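Local coordinates for protein orotidine-5-phosphate decarboxylase/orotate phosphoribosyltransferase, putative (Ompdcase-oprtase, putative) (Leishmania infantum, PDB 3QW3) that probably catalyses, through this decarboxylase domain of a bifunctional UMP synthase, the conversion of orotidine 5'-phosphate to UMP and carbon dioxide, at residues 20-30 with 54-62; 42-52 with 73-83. All coordinates share one frame; numbering follows the deposited sequence.

Contact 1. Residues 20-30 with 54-62; sequences LDPRAKTAAAA and FFEFFGAEG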
loop_
_atom_site.group_PDB
_atom_site.type_symbol
_atom_site.label_atom_id
_atom_site.label_comp_id
_atom_site.label_asym_id
_atom_site.label_seq_id
_atom_site.Cartn_x
_atom_site.Cartn_y
_atom_site.Cartn_z
ATOM N N LEU A 20 1.742 -9.765 15.168
ATOM C CA LEU A 20 2.649 -9.037 16.037
ATOM C C LEU A 20 2.362 -7.557 15.858
ATOM O O LEU A 20 2.859 -6.917 14.926
ATOM C CB LEU A 20 4.111 -9.393 15.758
ATOM C CG LEU A 20 4.445 -10.875 15.997
ATOM C CD1 LEU A 20 5.858 -11.184 15.534
ATOM C CD2 LEU A 20 4.245 -11.267 17.462
ATOM N N ASP A 21 1.513 -7.054 16.750
ATOM C CA ASP A 21 0.956 -5.709 16.677
ATOM C C ASP A 21 1.217 -5.011 18.015
ATOM O O ASP A 21 0.295 -4.829 18.812
ATOM C CB ASP A 21 -0.552 -5.793 16.405
ATOM C CG ASP A 21 -0.882 -6.625 15.181
ATOM O OD1 ASP A 21 -0.814 -6.089 14.061
ATOM O OD2 ASP A 21 -1.220 -7.822 15.334
ATOM N N PRO A 22 2.479 -4.622 18.266
ATOM C CA PRO A 22 2.868 -4.154 19.601
ATOM C C PRO A 22 2.112 -2.899 20.046
ATOM O O PRO A 22 1.925 -1.978 19.248
ATOM C CB PRO A 22 4.365 -3.865 19.454
ATOM C CG PRO A 22 4.585 -3.670 17.990
ATOM C CD PRO A 22 3.606 -4.578 17.316
ATOM N N ARG A 23 1.680 -2.887 21.306
ATOM C CA ARG A 23 1.013 -1.725 21.906
ATOM C C ARG A 23 2.000 -0.824 22.651
ATOM O O ARG A 23 1.646 0.282 23.074
ATOM C CB ARG A 23 -0.101 -2.175 22.856
ATOM N N ALA A 24 3.234 -1.305 22.799
ATOM C CA ALA A 24 4.290 -0.595 23.532
ATOM C C ALA A 24 4.572 0.798 22.976
ATOM O O ALA A 24 4.377 1.048 21.785
ATOM C CB ALA A 24 5.556 -1.416 23.544
ATOM N N LYS A 25 5.043 1.690 23.846
ATOM C CA LYS A 25 5.212 3.107 23.505
ATOM C C LYS A 25 6.609 3.499 23.010
ATOM O O LYS A 25 6.812 4.624 22.548
ATOM C CB LYS A 25 4.757 3.995 24.673
ATOM C CG LYS A 25 3.346 4.587 24.501
ATOM C CD LYS A 25 2.344 3.583 23.910
ATOM C CE LYS A 25 1.224 4.274 23.131
ATOM N NZ LYS A 25 1.726 5.107 21.998
ATOM N N THR A 26 7.563 2.577 23.103
ATOM C CA THR A 26 8.892 2.768 22.522
ATOM C C THR A 26 9.257 1.559 21.668
ATOM O O THR A 26 8.701 0.470 21.860
ATOM C CB THR A 26 9.989 2.957 23.596
ATOM O OG1 THR A 26 10.080 1.775 24.404
ATOM C CG2 THR A 26 9.705 4.174 24.476
ATOM N N ALA A 27 10.193 1.748 20.740
ATOM C CA ALA A 27 10.700 0.654 19.911
ATOM C C ALA A 27 11.285 -0.491 20.747
ATOM O O ALA A 27 10.978 -1.661 20.506
ATOM C CB ALA A 27 11.726 1.165 18.915
ATOM N N ALA A 28 12.117 -0.146 21.730
ATOM C CA ALA A 28 12.761 -1.141 22.593
ATOM C C ALA A 28 11.739 -1.985 23.351
ATOM O O ALA A 28 11.880 -3.208 23.437
ATOM C CB ALA A 28 13.731 -0.471 23.563
ATOM N N ALA A 29 10.711 -1.331 23.886
ATOM C CA ALA A 29 9.627 -2.028 24.572
ATOM C C ALA A 29 8.812 -2.896 23.608
ATOM O O ALA A 29 8.390 -3.999 23.975
ATOM C CB ALA A 29 8.731 -1.046 25.314
ATOM N N ALA A 30 8.611 -2.405 22.380
ATOM C CA ALA A 30 7.889 -3.157 21.342
ATOM C C ALA A 30 8.579 -4.475 21.014
ATOM O O ALA A 30 7.918 -5.503 20.884
ATOM C CB ALA A 30 7.711 -2.314 20.073
ATOM N N PHE A 54 2.971 -0.340 12.574
ATOM C CA PHE A 54 3.294 -0.169 13.985
ATOM C C PHE A 54 4.797 0.008 14.180
ATOM O O PHE A 54 5.232 0.767 15.046
ATOM C CB PHE A 54 2.769 -1.355 14.801
ATOM C CG PHE A 54 1.295 -1.275 15.138
ATOM C CD1 PHE A 54 0.421 -0.473 14.407
ATOM C CD2 PHE A 54 0.781 -2.023 16.191
ATOM C CE1 PHE A 54 -0.943 -0.415 14.727
ATOM C CE2 PHE A 54 -0.577 -1.979 16.516
ATOM C CZ PHE A 54 -1.441 -1.177 15.784
ATOM N N PHE A 55 5.593 -0.672 13.359
ATOM C CA PHE A 55 7.042 -0.520 13.445
ATOM C C PHE A 55 7.528 0.768 12.782
ATOM O O PHE A 55 8.423 1.432 13.304
ATOM C CB PHE A 55 7.758 -1.757 12.906
ATOM C CG PHE A 55 7.662 -2.940 13.823
ATOM C CD1 PHE A 55 8.584 -3.104 14.858
ATOM C CD2 PHE A 55 6.645 -3.874 13.673
ATOM C CE1 PHE A 55 8.497 -4.204 15.724
ATOM C CE2 PHE A 55 6.546 -4.973 14.537
ATOM C CZ PHE A 55 7.474 -5.133 15.562
ATOM N N GLU A 56 6.917 1.130 11.653
ATOM C CA GLU A 56 7.214 2.401 10.991
ATOM C C GLU A 56 6.964 3.585 11.935
ATOM O O GLU A 56 7.683 4.587 11.885
ATOM C CB GLU A 56 6.383 2.562 9.709
ATOM C CG GLU A 56 6.681 3.868 8.966
ATOM C CD GLU A 56 5.778 4.111 7.772
ATOM O OE1 GLU A 56 5.397 5.283 7.553
ATOM O OE2 GLU A 56 5.456 3.144 7.047
ATOM N N PHE A 57 5.953 3.445 12.794
ATOM C CA PHE A 57 5.563 4.471 13.774
ATOM C C PHE A 57 6.740 4.943 14.634
ATOM O O PHE A 57 6.842 6.129 14.958
ATOM C CB PHE A 57 4.427 3.933 14.664
ATOM C CG PHE A 57 3.917 4.915 15.694
ATOM C CD1 PHE A 57 4.542 5.036 16.935
ATOM C CD2 PHE A 57 2.786 5.683 15.439
ATOM C CE1 PHE A 57 4.067 5.937 17.896
ATOM C CE2 PHE A 57 2.297 6.579 16.395
ATOM C CZ PHE A 57 2.942 6.705 17.623
ATOM N N PHE A 58 7.631 4.022 14.991
ATOM C CA PHE A 58 8.774 4.355 15.844
ATOM C C PHE A 58 9.944 5.010 15.112
ATOM O O PHE A 58 10.988 5.277 15.713
ATOM C CB PHE A 58 9.231 3.128 16.635
ATOM C CG PHE A 58 8.197 2.626 17.594
ATOM C CD1 PHE A 58 7.815 3.402 18.688
ATOM C CD2 PHE A 58 7.592 1.394 17.401
ATOM C CE1 PHE A 58 6.845 2.953 19.572
ATOM C CE2 PHE A 58 6.624 0.933 18.288
ATOM C CZ PHE A 58 6.252 1.718 19.374
ATOM N N GLY A 59 9.764 5.265 13.820
ATOM C CA GLY A 59 10.741 6.010 13.032
ATOM C C GLY A 59 12.042 5.274 12.802
ATOM O O GLY A 59 12.042 4.105 12.414
ATOM N N ALA A 60 13.151 5.965 13.055
ATOM C CA ALA A 60 14.482 5.400 12.850
ATOM C C ALA A 60 14.608 4.057 13.558
ATOM O O ALA A 60 14.912 3.040 12.924
ATOM C CB ALA A 60 15.554 6.370 13.335
ATOM N N GLU A 61 14.317 4.050 14.855
ATOM C CA GLU A 61 14.427 2.846 15.675
ATOM C C GLU A 61 13.455 1.751 15.244
ATOM O O GLU A 61 13.674 0.573 15.526
ATOM C CB GLU A 61 14.199 3.186 17.145
ATOM C CG GLU A 61 15.311 4.006 17.773
ATOM C CD GLU A 61 15.278 3.950 19.287
ATOM O OE1 GLU A 61 14.250 4.348 19.879
ATOM O OE2 GLU A 61 16.285 3.510 19.885
ATOM N N GLY A 62 12.391 2.152 14.552
ATOM C CA GLY A 62 11.358 1.232 14.085
ATOM C C GLY A 62 11.803 0.123 13.149
ATOM O O GLY A 62 11.414 -1.034 13.340
HETATM O O HOH W 1 11.244 4.400 20.473
HETATM O O HOH W 2 13.310 2.616 22.235
#
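Phe54, Phe55 and Phe58 carry residues 54-62 onto residues 20-30, a pairing of two beta-alpha connections of the TIM barrel: the loop leading from strand 16-20 into helix 27-41, and the turn between helices 52-56 and 60-72. The three rings meet it in different ways. Phe58 lies flat against backbone at the start of helix 27-41. Ala27 N and the carbonyl carbon of Thr26 sit over one face, each 3.5 Å above the ring plane and nearer the rim than the centre, while Phe57 CD1 of its own segment approaches the opposite face. At the ring's edge, Ala24 O lies in plane, 3.1 Å from Phe58 CZ, where the positive rim of an aromatic ring suits a carbonyl oxygen. Ala27, with only a methyl group, brings the helix start close: its CB packs 3.9 Å from Phe58 CB and also against Glu61 CB.

Phe54 turns its edge to the Asp21-Pro22 peptide, with Asp21 O and Pro22 N in the ring plane. CG of Phe54 stands anti to its carbonyl carbon (chi1 -81°), which places the ring beside its own backbone N and against that peptide. Pro22, rigid and apolar, fits between two rings: its CD lies 4.0 Å from Phe54 CD2, and its CG meets Phe55 CZ, crossing the Phe55 side chain at about a right angle. Phe55 continues inward onto Cys34, Leu66 and Val69. Asp21 directs OD2 to Ser228, and Glu56 forms a salt bridge with Arg85 of the second subunit.

Thr26 caps helix 27-41, OG1 accepting from Ala29 N. Two waters serve the helix's first amides: one accepts from Ala27 N, the other from Ala28 N, and both donate to Glu61 OE1, each 3.1 Å from that oxygen.

Contact 2. Residues 42-52 with 73-83; sequences HEYAAAYKPNA and VPAGIPVVLDA. With SO4 (sulfate ion), chain D.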
loop_
_atom_site.group_PDB
_atom_site.type_symbol
_atom_site.label_atom_id
_atom_site.label_comp_id
_atom_site.label_asym_id
_atom_site.label_seq_id
_atom_site.Cartn_x
_atom_site.Cartn_y
_atom_site.Cartn_z
ATOM N N HIS A 42 4.976 -19.824 20.040
ATOM C CA HIS A 42 5.645 -20.448 18.886
ATOM C C HIS A 42 5.357 -21.945 18.698
ATOM O O HIS A 42 5.320 -22.423 17.568
ATOM C CB HIS A 42 7.153 -20.176 18.881
ATOM C CG HIS A 42 7.901 -20.889 19.962
ATOM N ND1 HIS A 42 8.512 -22.108 19.763
ATOM C CD2 HIS A 42 8.133 -20.558 21.255
ATOM C CE1 HIS A 42 9.089 -22.498 20.883
ATOM N NE2 HIS A 42 8.875 -21.576 21.805
ATOM N N GLU A 43 5.134 -22.673 19.793
ATOM C CA GLU A 43 4.817 -24.100 19.691
ATOM C C GLU A 43 3.539 -24.348 18.888
ATOM O O GLU A 43 3.368 -25.416 18.296
ATOM C CB GLU A 43 4.709 -24.742 21.081
ATOM N N TYR A 44 2.667 -23.338 18.834
ATOM C CA TYR A 44 1.367 -23.468 18.186
ATOM C C TYR A 44 1.167 -22.542 16.987
ATOM O O TYR A 44 0.060 -22.445 16.460
ATOM C CB TYR A 44 0.248 -23.284 19.220
ATOM C CG TYR A 44 0.356 -24.308 20.320
ATOM C CD1 TYR A 44 -0.094 -25.611 20.120
ATOM C CD2 TYR A 44 0.952 -23.989 21.541
ATOM C CE1 TYR A 44 0.026 -26.571 21.116
ATOM C CE2 TYR A 44 1.074 -24.944 22.547
ATOM C CZ TYR A 44 0.608 -26.229 22.323
ATOM O OH TYR A 44 0.722 -27.186 23.307
ATOM N N ALA A 45 2.246 -21.905 16.540
ATOM C CA ALA A 45 2.166 -20.922 15.449
ATOM C C ALA A 45 2.601 -21.506 14.108
ATOM O O ALA A 45 3.672 -22.112 14.008
ATOM C CB ALA A 45 2.993 -19.694 15.785
ATOM N N ALA A 46 1.765 -21.319 13.089
ATOM C CA ALA A 46 2.118 -21.653 11.707
ATOM C C ALA A 46 2.875 -20.505 11.046
ATOM O O ALA A 46 3.653 -20.721 10.127
ATOM C CB ALA A 46 0.879 -21.983 10.905
ATOM N N ALA A 47 2.618 -19.287 11.513
ATOM C CA ALA A 47 3.263 -18.088 10.970
ATOM C C ALA A 47 3.178 -16.956 11.976
ATOM O O ALA A 47 2.357 -17.003 12.901
ATOM C CB ALA A 47 2.596 -17.667 9.654
ATOM N N TYR A 48 4.045 -15.958 11.802
ATOM C CA TYR A 48 3.902 -14.670 12.486
ATOM C C TYR A 48 3.659 -13.566 11.469
ATOM O O TYR A 48 4.174 -13.622 10.346
ATOM C CB TYR A 48 5.120 -14.353 13.356
ATOM C CG TYR A 48 5.150 -15.209 14.600
ATOM C CD1 TYR A 48 4.479 -14.814 15.753
ATOM C CD2 TYR A 48 5.809 -16.438 14.604
ATOM C CE1 TYR A 48 4.477 -15.611 16.893
ATOM C CE2 TYR A 48 5.815 -17.240 15.738
ATOM C CZ TYR A 48 5.148 -16.821 16.875
ATOM O OH TYR A 48 5.147 -17.619 18.000
ATOM N N LYS A 49 2.854 -12.582 11.868
ATOM C CA LYS A 49 2.502 -11.460 10.994
ATOM C C LYS A 49 2.794 -10.106 11.667
ATOM O O LYS A 49 1.921 -9.517 12.319
ATOM C CB LYS A 49 1.035 -11.556 10.547
ATOM C CG LYS A 49 0.650 -10.520 9.477
ATOM C CD LYS A 49 -0.772 -10.708 8.948
ATOM C CE LYS A 49 -1.858 -10.266 9.943
ATOM N NZ LYS A 49 -1.895 -8.819 10.255
ATOM N N PRO A 50 4.027 -9.603 11.514
ATOM C CA PRO A 50 4.327 -8.285 12.067
ATOM C C PRO A 50 3.621 -7.161 11.310
ATOM O O PRO A 50 3.481 -7.212 10.087
ATOM C CB PRO A 50 5.843 -8.166 11.915
ATOM C CG PRO A 50 6.210 -9.144 10.880
ATOM C CD PRO A 50 5.235 -10.266 10.993
ATOM N N ASN A 51 3.181 -6.174 12.080
ATOM C CA ASN A 51 2.464 -5.003 11.595
ATOM C C ASN A 51 3.445 -3.936 11.110
ATOM O O ASN A 51 4.073 -3.252 11.923
ATOM C CB ASN A 51 1.606 -4.463 12.752
ATOM C CG ASN A 51 0.579 -3.435 12.304
ATOM O OD1 ASN A 51 -0.592 -3.498 12.697
ATOM N ND2 ASN A 51 1.008 -2.483 11.496
ATOM N N ALA A 52 3.577 -3.786 9.790
ATOM C CA ALA A 52 4.573 -2.868 9.219
ATOM C C ALA A 52 4.347 -1.417 9.664
ATOM O O ALA A 52 5.308 -0.673 9.879
ATOM C CB ALA A 52 4.595 -2.969 7.688
ATOM N N VAL A 73 11.917 -14.692 15.551
ATOM C CA VAL A 73 11.016 -15.788 15.212
ATOM C C VAL A 73 11.838 -17.063 14.964
ATOM O O VAL A 73 12.771 -17.041 14.158
ATOM C CB VAL A 73 10.145 -15.436 13.979
ATOM C CG1 VAL A 73 9.274 -16.605 13.572
ATOM C CG2 VAL A 73 9.294 -14.197 14.274
ATOM N N PRO A 74 11.504 -18.166 15.672
ATOM C CA PRO A 74 12.239 -19.427 15.526
ATOM C C PRO A 74 12.418 -19.854 14.081
ATOM O O PRO A 74 11.528 -19.647 13.251
ATOM C CB PRO A 74 11.344 -20.438 16.251
ATOM C CG PRO A 74 10.673 -19.650 17.292
ATOM C CD PRO A 74 10.444 -18.277 16.690
ATOM N N ALA A 75 13.573 -20.444 13.783
ATOM C CA ALA A 75 13.805 -21.029 12.473
ATOM C C ALA A 75 12.696 -22.042 12.189
ATOM O O ALA A 75 12.277 -22.792 13.082
ATOM C CB ALA A 75 15.182 -21.695 12.415
ATOM N N GLY A 76 12.197 -22.023 10.960
ATOM C CA GLY A 76 11.143 -22.937 10.538
ATOM C C GLY A 76 9.744 -22.338 10.531
ATOM O O GLY A 76 8.831 -22.917 9.952
ATOM N N ILE A 77 9.569 -21.186 11.176
ATOM C CA ILE A 77 8.264 -20.516 11.189
ATOM C C ILE A 77 8.304 -19.291 10.275
ATOM O O ILE A 77 9.063 -18.356 10.529
ATOM C CB ILE A 77 7.807 -20.122 12.611
ATOM C CG1 ILE A 77 7.909 -21.324 13.568
ATOM C CG2 ILE A 77 6.362 -19.584 12.569
ATOM C CD1 ILE A 77 7.648 -20.984 15.056
ATOM N N PRO A 78 7.483 -19.300 9.211
ATOM C CA PRO A 78 7.534 -18.204 8.239
ATOM C C PRO A 78 6.930 -16.916 8.779
ATOM O O PRO A 78 6.057 -16.949 9.645
ATOM C CB PRO A 78 6.720 -18.739 7.067
ATOM C CG PRO A 78 5.759 -19.707 7.679
ATOM C CD PRO A 78 6.481 -20.319 8.848
ATOM N N VAL A 79 7.424 -15.794 8.261
ATOM C CA VAL A 79 6.987 -14.466 8.668
ATOM C C VAL A 79 6.307 -13.795 7.480
ATOM O O VAL A 79 6.874 -13.716 6.383
ATOM C CB VAL A 79 8.186 -13.614 9.145
ATOM C CG1 VAL A 79 7.768 -12.176 9.432
ATOM C CG2 VAL A 79 8.824 -14.234 10.394
ATOM N N VAL A 80 5.089 -13.319 7.713
ATOM C CA VAL A 80 4.355 -12.544 6.728
ATOM C C VAL A 80 4.420 -11.072 7.136
ATOM O O VAL A 80 3.870 -10.688 8.162
ATOM C CB VAL A 80 2.873 -12.985 6.654
ATOM C CG1 VAL A 80 2.119 -12.152 5.608
ATOM C CG2 VAL A 80 2.768 -14.486 6.348
ATOM N N LEU A 81 5.113 -10.250 6.352
ATOM C CA LEU A 81 5.144 -8.824 6.638
ATOM C C LEU A 81 3.841 -8.214 6.132
ATOM O O LEU A 81 3.584 -8.205 4.926
ATOM C CB LEU A 81 6.365 -8.149 5.994
ATOM C CG LEU A 81 6.514 -6.642 6.242
ATOM C CD1 LEU A 81 6.675 -6.307 7.732
ATOM C CD2 LEU A 81 7.691 -6.076 5.433
ATOM N N ASP A 82 3.013 -7.725 7.054
ATOM C CA ASP A 82 1.731 -7.129 6.663
ATOM C C ASP A 82 1.921 -5.659 6.339
ATOM O O ASP A 82 1.735 -4.785 7.194
ATOM C CB ASP A 82 0.652 -7.320 7.727
ATOM C CG ASP A 82 -0.755 -7.120 7.175
ATOM O OD1 ASP A 82 -0.911 -6.710 5.999
ATOM O OD2 ASP A 82 -1.720 -7.375 7.919
ATOM N N ALA A 83 2.305 -5.419 5.092
ATOM C CA ALA A 83 2.699 -4.102 4.611
ATOM C C ALA A 83 1.731 -3.533 3.570
ATOM O O ALA A 83 1.753 -2.328 3.305
ATOM C CB ALA A 83 4.108 -4.188 4.038
HETATM S S SO4 D . -5.426 -7.619 10.914
HETATM O O1 SO4 D . -5.810 -6.533 10.016
HETATM O O2 SO4 D . -4.728 -8.650 10.152
HETATM O O3 SO4 D . -4.549 -7.101 11.961
HETATM O O4 SO4 D . -6.626 -8.183 11.527
#
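Tyr48 pairs with Val79, just ahead of strand 80-83, in the parallel pairing that closes the TIM barrel; the axes of the short strands 47-50 and 80-83 approach to 4.9 Å at 26°. The backbone bonds follow the parallel pattern, with a gap at Pro50. Tyr48 N donates to Pro78 O, and Tyr48 O accepts from Val80 N at 2.8 Å. Further on, Pro50 O takes Asp82 N. Each proline gives its carbonyl to the partner strand but has no N-H to offer: Pro50 CD lies 3.2 Å from Val80 O, and Pro78 CD sits against Ala46 O, a buried oxygen with no partner.

Apolar contacts fill the side facing the helices. CD2 of the Tyr48 ring meets Val73 CG1 at 3.6 Å and Ile77 CG2, both approaching obliquely, while its hydroxyl bonds to Thr41. Val79 CG1 packs 3.5 Å from Pro50 CD. Small Ala52 lets its CB settle against Leu81 CD1 and Ala83 CB.

The charged pair lies at the C-terminal mouth of the barrel, where this family binds substrate. Lys49 is extended to CD, then bends at chi3 (74°) and chi4, bringing NZ to the sulfate and to Asp82, whose OD1 is held by Thr109 and Lys84. Lys49 NZ donates to O2 of the sulfate at 2.8 Å and, equally close, to the anti lone pair of Asp82 OD2.

Contact 1 and contact 2 have centres about 17 Å apart and meet where strand 16-20, whose end opens contact 1, lies beside strand 47-50 of contact 2. Along the chain their segments alternate: 20-30, 42-52, 54-62, 73-83. Strand 16-20, helix 27-41, strand 47-50, helices 52-56 and 60-72 and strand 80-85 form successive beta-alpha units. Contact 2 lies in the barrel wall, contact 1 farther out, among the surrounding loops and helices. They join where Leu20 N probably bonds to Lys49 O and Leu20 O to Asn51 N, so strand 47-50 is flanked by both neighbours. Both contacts also reach the second subunit, placing this part of the barrel at the dimer interface.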